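Local coordinates for DUF1955 domain-containing protein (PDB 1WY6) that is of unknown function but folds as an all-helical repeat protein from a hyperthermophilic archaeon, a shape that in other such proteins often serves binding, at residues 32-35 and 41-44; 60-65 and 91-96; 79-84 and 111-116. One frame throughout, in Å; residues are numbered along the deposited sequence.

Contact 1. Residues 32-35 and 41-44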
loop_
_atom_site.group_PDB
_atom_site.type_symbol
_atom_site.label_atom_id
_atom_site.label_comp_id
_atom_site.label_asym_id
_atom_site.label_seq_id
_atom_site.Cartn_x
_atom_site.Cartn_y
_atom_site.Cartn_z
ATOM N N GLU A 32 3.619 20.058 -12.494
ATOM C CA GLU A 32 4.465 21.152 -12.948
ATOM C C GLU A 32 5.909 20.685 -12.789
ATOM O O GLU A 32 6.692 20.740 -13.730
ATOM C CB GLU A 32 4.247 22.415 -12.102
ATOM C CG GLU A 32 2.841 22.998 -12.161
ATOM C CD GLU A 32 2.700 24.268 -11.328
ATOM O OE1 GLU A 32 1.550 24.674 -11.045
ATOM O OE2 GLU A 32 3.738 24.866 -10.959
ATOM N N ILE A 33 6.241 20.220 -11.586
ATOM C CA ILE A 33 7.581 19.731 -11.266
ATOM C C ILE A 33 7.980 18.617 -12.226
ATOM O O ILE A 33 9.114 18.567 -12.711
ATOM C CB ILE A 33 7.636 19.169 -9.826
ATOM C CG1 ILE A 33 7.303 20.271 -8.814
ATOM C CG2 ILE A 33 9.007 18.568 -9.555
ATOM C CD1 ILE A 33 8.251 21.467 -8.853
ATOM N N THR A 34 7.034 17.725 -12.491
ATOM C CA THR A 34 7.247 16.599 -13.390
ATOM C C THR A 34 7.673 17.044 -14.788
ATOM O O THR A 34 8.350 16.304 -15.505
ATOM C CB THR A 34 5.959 15.750 -13.513
ATOM O OG1 THR A 34 5.772 14.989 -12.316
ATOM C CG2 THR A 34 6.045 14.813 -14.703
ATOM N N LYS A 35 7.276 18.254 -15.170
ATOM C CA LYS A 35 7.610 18.787 -16.488
ATOM C C LYS A 35 8.979 19.463 -16.522
ATOM O O LYS A 35 9.680 19.419 -17.534
ATOM C CB LYS A 35 6.552 19.804 -16.929
ATOM C CG LYS A 35 5.126 19.277 -16.997
ATOM C CD LYS A 35 4.961 18.203 -18.066
ATOM C CE LYS A 35 3.486 17.864 -18.297
ATOM N NZ LYS A 35 2.724 18.995 -18.916
ATOM N N GLU A 41 14.970 12.861 -9.153
ATOM C CA GLU A 41 15.088 14.153 -8.484
ATOM C C GLU A 41 13.845 14.467 -7.647
ATOM O O GLU A 41 13.941 15.107 -6.604
ATOM C CB GLU A 41 15.306 15.251 -9.535
ATOM C CG GLU A 41 14.916 16.668 -9.115
ATOM C CD GLU A 41 15.840 17.270 -8.071
ATOM O OE1 GLU A 41 15.861 16.773 -6.925
ATOM O OE2 GLU A 41 16.548 18.245 -8.402
ATOM N N TYR A 42 12.679 14.018 -8.108
ATOM C CA TYR A 42 11.442 14.273 -7.381
ATOM C C TYR A 42 10.753 12.983 -6.953
ATOM O O TYR A 42 9.727 13.013 -6.277
ATOM C CB TYR A 42 10.475 15.097 -8.243
ATOM C CG TYR A 42 9.999 14.401 -9.502
ATOM C CD1 TYR A 42 10.529 14.733 -10.750
ATOM C CD2 TYR A 42 9.003 13.424 -9.451
ATOM C CE1 TYR A 42 10.074 14.119 -11.913
ATOM C CE2 TYR A 42 8.544 12.798 -10.606
ATOM C CZ TYR A 42 9.083 13.153 -11.836
ATOM O OH TYR A 42 8.622 12.553 -12.988
ATOM N N ASN A 43 11.324 11.854 -7.348
ATOM C CA ASN A 43 10.753 10.553 -7.034
ATOM C C ASN A 43 10.521 10.309 -5.544
ATOM O O ASN A 43 9.521 9.696 -5.153
ATOM C CB ASN A 43 11.641 9.443 -7.582
ATOM C CG ASN A 43 10.927 8.119 -7.628
ATOM O OD1 ASN A 43 10.103 7.890 -8.512
ATOM N ND2 ASN A 43 11.213 7.245 -6.661
ATOM N N TRP A 44 11.458 10.781 -4.726
ATOM C CA TRP A 44 11.402 10.634 -3.271
ATOM C C TRP A 44 10.118 11.215 -2.681
ATOM O O TRP A 44 9.676 10.795 -1.611
ATOM C CB TRP A 44 12.580 11.375 -2.626
ATOM C CG TRP A 44 12.479 12.858 -2.863
ATOM C CD1 TRP A 44 12.866 13.535 -3.982
ATOM C CD2 TRP A 44 11.854 13.826 -2.006
ATOM N NE1 TRP A 44 12.520 14.861 -3.880
ATOM C CE2 TRP A 44 11.897 15.067 -2.676
ATOM C CE3 TRP A 44 11.261 13.764 -0.739
ATOM C CZ2 TRP A 44 11.367 16.243 -2.120
ATOM C CZ3 TRP A 44 10.732 14.934 -0.185
ATOM C CH2 TRP A 44 10.791 16.153 -0.877
#

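Contact 2. Residues 60-65 and 91-96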
loop_
_atom_site.group_PDB
_atom_site.type_symbol
_atom_site.label_atom_id
_atom_site.label_comp_id
_atom_site.label_asym_id
_atom_site.label_seq_id
_atom_site.Cartn_x
_atom_site.Cartn_y
_atom_site.Cartn_z
ATOM N N GLN A 60 -6.682 8.341 -3.943
ATOM C CA GLN A 60 -7.080 9.352 -4.930
ATOM C C GLN A 60 -5.807 9.973 -5.507
ATOM O O GLN A 60 -5.711 10.257 -6.702
ATOM C CB GLN A 60 -7.898 10.464 -4.271
ATOM C CG GLN A 60 -9.244 10.040 -3.701
ATOM C CD GLN A 60 -9.874 11.141 -2.854
ATOM O OE1 GLN A 60 -9.900 12.312 -3.247
ATOM N NE2 GLN A 60 -10.388 10.764 -1.687
ATOM N N VAL A 61 -4.834 10.200 -4.629
ATOM C CA VAL A 61 -3.561 10.772 -5.041
ATOM C C VAL A 61 -2.828 9.805 -5.958
ATOM O O VAL A 61 -2.388 10.192 -7.038
ATOM C CB VAL A 61 -2.656 11.070 -3.837
ATOM C CG1 VAL A 61 -1.289 11.522 -4.330
ATOM C CG2 VAL A 61 -3.292 12.146 -2.957
ATOM N N LEU A 62 -2.703 8.551 -5.528
ATOM C CA LEU A 62 -2.014 7.534 -6.316
ATOM C C LEU A 62 -2.637 7.326 -7.697
ATOM O O LEU A 62 -1.920 7.122 -8.677
ATOM C CB LEU A 62 -1.977 6.201 -5.561
ATOM C CG LEU A 62 -1.022 6.136 -4.370
ATOM C CD1 LEU A 62 -1.133 4.776 -3.699
ATOM C CD2 LEU A 62 0.405 6.384 -4.852
ATOM N N ASP A 63 -3.965 7.368 -7.767
ATOM C CA ASP A 63 -4.681 7.206 -9.032
ATOM C C ASP A 63 -4.289 8.313 -10.017
ATOM O O ASP A 63 -4.252 8.111 -11.224
ATOM C CB ASP A 63 -6.191 7.286 -8.801
ATOM C CG ASP A 63 -6.778 6.000 -8.245
ATOM O OD1 ASP A 63 -7.921 6.059 -7.756
ATOM O OD2 ASP A 63 -6.122 4.940 -8.304
ATOM N N LYS A 64 -3.995 9.493 -9.494
ATOM C CA LYS A 64 -3.652 10.608 -10.367
ATOM C C LYS A 64 -2.179 10.736 -10.698
ATOM O O LYS A 64 -1.821 10.975 -11.850
ATOM C CB LYS A 64 -4.144 11.916 -9.757
ATOM C CG LYS A 64 -5.636 12.159 -9.924
ATOM C CD LYS A 64 -6.073 13.385 -9.147
ATOM C CE LYS A 64 -7.417 13.902 -9.632
ATOM N NZ LYS A 64 -8.406 12.808 -9.794
ATOM N N ILE A 65 -1.321 10.547 -9.703
ATOM C CA ILE A 65 0.105 10.724 -9.937
ATOM C C ILE A 65 1.028 9.545 -9.639
ATOM O O ILE A 65 2.238 9.651 -9.805
ATOM C CB ILE A 65 0.598 11.949 -9.149
ATOM C CG1 ILE A 65 0.444 11.705 -7.643
ATOM C CG2 ILE A 65 -0.225 13.175 -9.544
ATOM C CD1 ILE A 65 0.911 12.866 -6.781
ATOM N N ASN A 91 -7.066 -2.963 -3.540
ATOM C CA ASN A 91 -7.027 -2.321 -4.852
ATOM C C ASN A 91 -5.648 -2.536 -5.469
ATOM O O ASN A 91 -4.756 -3.087 -4.823
ATOM C CB ASN A 91 -7.315 -0.824 -4.726
ATOM C CG ASN A 91 -6.300 -0.116 -3.869
ATOM O OD1 ASN A 91 -5.098 -0.289 -4.058
ATOM N ND2 ASN A 91 -6.771 0.687 -2.920
ATOM N N GLU A 92 -5.466 -2.089 -6.709
ATOM C CA GLU A 92 -4.196 -2.279 -7.398
ATOM C C GLU A 92 -2.998 -1.674 -6.668
ATOM O O GLU A 92 -1.894 -2.215 -6.750
ATOM C CB GLU A 92 -4.266 -1.709 -8.818
ATOM C CG GLU A 92 -4.407 -0.202 -8.863
ATOM C CD GLU A 92 -4.403 0.348 -10.278
ATOM O OE1 GLU A 92 -4.560 1.580 -10.430
ATOM O OE2 GLU A 92 -4.243 -0.450 -11.232
ATOM N N HIS A 93 -3.210 -0.554 -5.977
ATOM C CA HIS A 93 -2.136 0.098 -5.237
ATOM C C HIS A 93 -1.705 -0.814 -4.099
ATOM O O HIS A 93 -0.515 -1.061 -3.913
ATOM C CB HIS A 93 -2.594 1.456 -4.679
ATOM C CG HIS A 93 -3.077 2.405 -5.732
ATOM N ND1 HIS A 93 -2.367 2.659 -6.885
ATOM C CD2 HIS A 93 -4.213 3.136 -5.823
ATOM C CE1 HIS A 93 -3.044 3.502 -7.643
ATOM N NE2 HIS A 93 -4.169 3.807 -7.021
ATOM N N VAL A 94 -2.676 -1.319 -3.347
ATOM C CA VAL A 94 -2.377 -2.216 -2.239
ATOM C C VAL A 94 -1.641 -3.462 -2.713
ATOM O O VAL A 94 -0.644 -3.852 -2.120
ATOM C CB VAL A 94 -3.653 -2.675 -1.498
ATOM C CG1 VAL A 94 -3.277 -3.685 -0.408
ATOM C CG2 VAL A 94 -4.364 -1.474 -0.888
ATOM N N ASN A 95 -2.132 -4.085 -3.782
ATOM C CA ASN A 95 -1.498 -5.295 -4.295
ATOM C C ASN A 95 -0.070 -5.038 -4.757
ATOM O O ASN A 95 0.839 -5.786 -4.395
ATOM C CB ASN A 95 -2.320 -5.902 -5.439
ATOM C CG ASN A 95 -3.655 -6.454 -4.970
ATOM O OD1 ASN A 95 -3.775 -6.940 -3.843
ATOM N ND2 ASN A 95 -4.662 -6.403 -5.839
ATOM N N LYS A 96 0.137 -3.988 -5.548
ATOM C CA LYS A 96 1.482 -3.668 -6.018
ATOM C C LYS A 96 2.422 -3.435 -4.830
ATOM O O LYS A 96 3.567 -3.863 -4.863
ATOM C CB LYS A 96 1.473 -2.426 -6.913
ATOM C CG LYS A 96 0.799 -2.636 -8.256
ATOM C CD LYS A 96 0.725 -1.335 -9.043
ATOM C CE LYS A 96 -0.055 -1.514 -10.342
ATOM N NZ LYS A 96 -0.132 -0.238 -11.113
#

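Contact 3. Residues 79-84 and 111-116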
loop_
_atom_site.group_PDB
_atom_site.type_symbol
_atom_site.label_atom_id
_atom_site.label_comp_id
_atom_site.label_asym_id
_atom_site.label_seq_id
_atom_site.Cartn_x
_atom_site.Cartn_y
_atom_site.Cartn_z
ATOM N N SER A 79 2.811 1.536 4.425
ATOM C CA SER A 79 1.832 2.617 4.584
ATOM C C SER A 79 0.661 2.443 3.611
ATOM O O SER A 79 -0.484 2.788 3.918
ATOM C CB SER A 79 2.493 3.979 4.315
ATOM O OG SER A 79 3.642 4.183 5.122
ATOM N N VAL A 80 0.953 1.925 2.426
ATOM C CA VAL A 80 -0.086 1.727 1.423
ATOM C C VAL A 80 -0.990 0.559 1.804
ATOM O O VAL A 80 -2.204 0.639 1.667
ATOM C CB VAL A 80 0.530 1.493 0.018
ATOM C CG1 VAL A 80 -0.563 1.123 -0.984
ATOM C CG2 VAL A 80 1.245 2.753 -0.430
ATOM N N VAL A 81 -0.392 -0.520 2.295
ATOM C CA VAL A 81 -1.157 -1.684 2.716
ATOM C C VAL A 81 -2.034 -1.302 3.915
ATOM O O VAL A 81 -3.186 -1.735 4.019
ATOM C CB VAL A 81 -0.231 -2.834 3.138
ATOM C CG1 VAL A 81 -1.061 -4.070 3.456
ATOM C CG2 VAL A 81 0.785 -3.116 2.039
ATOM N N GLU A 82 -1.472 -0.496 4.815
ATOM C CA GLU A 82 -2.184 -0.027 6.004
ATOM C C GLU A 82 -3.469 0.692 5.620
ATOM O O GLU A 82 -4.494 0.529 6.277
ATOM C CB GLU A 82 -1.314 0.933 6.819
ATOM C CG GLU A 82 -0.253 0.278 7.680
ATOM C CD GLU A 82 -0.835 -0.599 8.785
ATOM O OE1 GLU A 82 -2.001 -0.369 9.189
ATOM O OE2 GLU A 82 -0.118 -1.510 9.261
ATOM N N CYS A 83 -3.411 1.518 4.577
ATOM C CA CYS A 83 -4.610 2.225 4.133
ATOM C C CYS A 83 -5.586 1.235 3.511
ATOM O O CYS A 83 -6.792 1.446 3.520
ATOM C CB CYS A 83 -4.253 3.326 3.142
ATOM S SG CYS A 83 -3.644 4.841 3.949
ATOM N N GLY A 84 -5.061 0.147 2.967
ATOM C CA GLY A 84 -5.937 -0.863 2.408
ATOM C C GLY A 84 -6.719 -1.476 3.560
ATOM O O GLY A 84 -7.934 -1.653 3.479
ATOM N N GLU A 111 4.545 -9.280 8.283
ATOM C CA GLU A 111 4.109 -9.949 9.517
ATOM C C GLU A 111 3.357 -8.987 10.433
ATOM O O GLU A 111 2.375 -9.365 11.075
ATOM C CB GLU A 111 5.297 -10.534 10.276
ATOM C CG GLU A 111 6.023 -11.624 9.524
ATOM C CD GLU A 111 6.859 -12.486 10.449
ATOM O OE1 GLU A 111 7.714 -13.246 9.944
ATOM O OE2 GLU A 111 6.648 -12.407 11.684
ATOM N N GLU A 112 3.830 -7.748 10.503
ATOM C CA GLU A 112 3.163 -6.727 11.307
ATOM C C GLU A 112 1.717 -6.564 10.810
ATOM O O GLU A 112 0.773 -6.558 11.596
ATOM C CB GLU A 112 3.933 -5.408 11.196
ATOM C CG GLU A 112 5.267 -5.447 11.931
ATOM C CD GLU A 112 6.242 -4.387 11.452
ATOM O OE1 GLU A 112 5.783 -3.386 10.862
ATOM O OE2 GLU A 112 7.466 -4.555 11.673
ATOM N N ILE A 113 1.545 -6.443 9.497
ATOM C CA ILE A 113 0.201 -6.321 8.925
ATOM C C ILE A 113 -0.612 -7.566 9.298
ATOM O O ILE A 113 -1.785 -7.477 9.671
ATOM C CB ILE A 113 0.249 -6.225 7.384
ATOM C CG1 ILE A 113 0.780 -4.858 6.953
ATOM C CG2 ILE A 113 -1.138 -6.458 6.806
ATOM C CD1 ILE A 113 -0.167 -3.705 7.290
ATOM N N GLY A 114 0.027 -8.727 9.192
ATOM C CA GLY A 114 -0.644 -9.971 9.511
ATOM C C GLY A 114 -1.206 -10.026 10.919
ATOM O O GLY A 114 -2.340 -10.457 11.116
ATOM N N ARG A 115 -0.415 -9.599 11.900
ATOM C CA ARG A 115 -0.854 -9.609 13.295
ATOM C C ARG A 115 -1.969 -8.599 13.509
ATOM O O ARG A 115 -2.967 -8.878 14.176
ATOM C CB ARG A 115 0.315 -9.275 14.225
ATOM C CG ARG A 115 1.508 -10.188 14.065
ATOM C CD ARG A 115 2.585 -9.903 15.113
ATOM N NE ARG A 115 3.873 -10.460 14.712
ATOM C CZ ARG A 115 4.814 -9.784 14.060
ATOM N NH1 ARG A 115 4.620 -8.513 13.739
ATOM N NH2 ARG A 115 5.949 -10.380 13.721
ATOM N N GLU A 116 -1.776 -7.418 12.935
ATOM C CA GLU A 116 -2.729 -6.322 13.027
ATOM C C GLU A 116 -4.134 -6.692 12.544
ATOM O O GLU A 116 -5.129 -6.312 13.166
ATOM C CB GLU A 116 -2.190 -5.141 12.224
ATOM C CG GLU A 116 -3.144 -3.991 12.032
ATOM C CD GLU A 116 -2.493 -2.862 11.254
ATOM O OE1 GLU A 116 -3.194 -1.895 10.889
ATOM O OE2 GLU A 116 -1.269 -2.951 11.013
#

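Contact 1. Residues 32-35 and 41-44
T34 and Y42 bring the two backbones closest, their CA atoms 7.7 Å apart. Residues 32-35 lie near the C-terminal end of helix 23-36, where K35 N donates to E32 O at 2.9 Å. After five intervening residues, part of them in a short and weakly bonded helical run, the chain has doubled back and segment 41-44 passes alongside. The contact thus joins two successive elements of the all-helical repeat array. The gap between the backbones is spanned mainly by one side chain, that of Y42. Its CG lies between the backbone N and the carbonyl carbon (chi1 64°), and this setting sends the ring out toward helix 23-36. I33 meets the root of the tyrosine: its CG2 branch approaches Y42 CB at 4.0 Å, while the CG1 arm leads away and the side chain packs on I7 and L11 of helix 7-19. T34 meets the far end of the ring obliquely. T34 CG2 comes within 3.8 Å of Y42 OH, and T34 CA lies 4.0 Å from Y42 CE1, so the ring runs past the helix backbone as well as the threonine branches. No hydrogen bond crosses between the segments: T34 OG1 and Y42 OH are 3.8 Å apart. The threonine hydroxyl instead donates to V30 O, one turn earlier in its own helix, and T34 also touches Y68. Around the turn, I33 O accepts from the hydroxyls of S36 and S37. The pairing of helix end and returning chain therefore rests on van der Waals contact, with the tyrosine ring bridging the end of helix 23-36 and the short helix that follows it, and the threonine hydroxyl kept satisfied by its own backbone.

Contact 2. Residues 60-65 and 91-96
H93 is the residue of segment 91-96 that reaches deepest toward L62 and D63, where helices 92-103 and 55-65 of the helical repeat meet with their local segments nearly perpendicular and 11.2 Å between axes. Just before it, N91 is the N-cap of helix 92-103: its OD1 accepts from V94 N at 2.7 Å, and its side chain rests on F59. E92 lays its CG over one face of the H93 ring, toward the rim, and its OE1 stands 4.3 Å from D63 OD2, two like charges near each other. H93 itself comes next. L62 covers the other face centrally, a CH-pi contact with CB 3.6 Å from the ring centroid, and L62 CD1 reaches H93 CG at 3.7 Å. At the ring edge H93 NE2 donates to D63 OD2 at 2.6 Å with an N-H...O angle of 158°; the acceptor lies near the ring plane, but the donor stands above the carboxylate plane, 41° out of it. V94 has its CB directed away from segment 60-65, and its side chain touches F59. A leucine in place of H93 would probably leave D63 OD2 without this N-H donor and set a bulky apolar group against the carboxylate. The imidazole, gripped on both faces and at its edge, joins an apolar helix interface to a polar, more exposed rim, and its N-H, set against D63, probably softens the repulsion between the two acids.

Contact 3. Residues 79-84 and 111-116
E82 OE2 stands 2.5 Å from E116 OE2, and E82 OE1 lies 2.6 Å from E116 OE1, so two carboxylates meet oxygen against oxygen. At such spacing one of the acids probably holds a proton and donates it to the other. The two groups are almost coplanar, their planes 16° apart, although the side chains that bear them cross obliquely. E82 gets there by a bend at its second torsion (chi2 -64°), whereas E116 runs extended from CG to its carboxylate. K78 may temper the negative charge: its NZ makes a salt bridge with E112 OE1 and only a long, weak ion pair with E82 OE2. Next to the acids the contact turns apolar. Both V81 and I113 direct their CB atoms toward the opposing helix, and the valine and isoleucine side chains cross obliquely where they meet. I113 CD1 lies 4.0 Å from V81 CG1, and I113 CG2 is within 4.1 Å of that same valine carbon. V81 CG1 is the branch anti to the backbone N (chi1 -175°), the one that makes these approaches. The segments belong to helices 78-86 and 107-117, which run nearly parallel, 17° apart, with axes 10.9 Å from each other. Helix 92-103 comes between them in the chain, and V81 also packs on its A97, L98 and L101. This layering, helix on helix along the molecule, is that of an alpha-helical repeat protein. The neighbouring C83 is disulfide-bonded to C55, a covalent tie from helix 78-86 back to helix 55-65. Within segment 111-116, R115 NH2 makes a 3.0 Å salt bridge with E111 OE2, one turn back along the same helix.

How the contacts relate
The contacts follow the chain from its N-terminal part toward its middle. Contact 1 closes before the others open, on helices 23-36 and 39-42, with its centre about 18 Å from that of contact 2 and about 28 Å from that of contact 3; it touches neither. Contacts 2 and 3 interleave instead: helices 55-65, 78-86, 92-103 and 107-117 succeed one another in the chain, and the two contacts pair them alternately. Their centres are about 15 Å apart, and V94 CG2 packs on G84 CA at 3.7 Å. In contacts 2 and 3 a helix thus pairs with its next-but-one neighbour, giving that part of the elongated array continuous packing, whereas contact 1 joins successive helices.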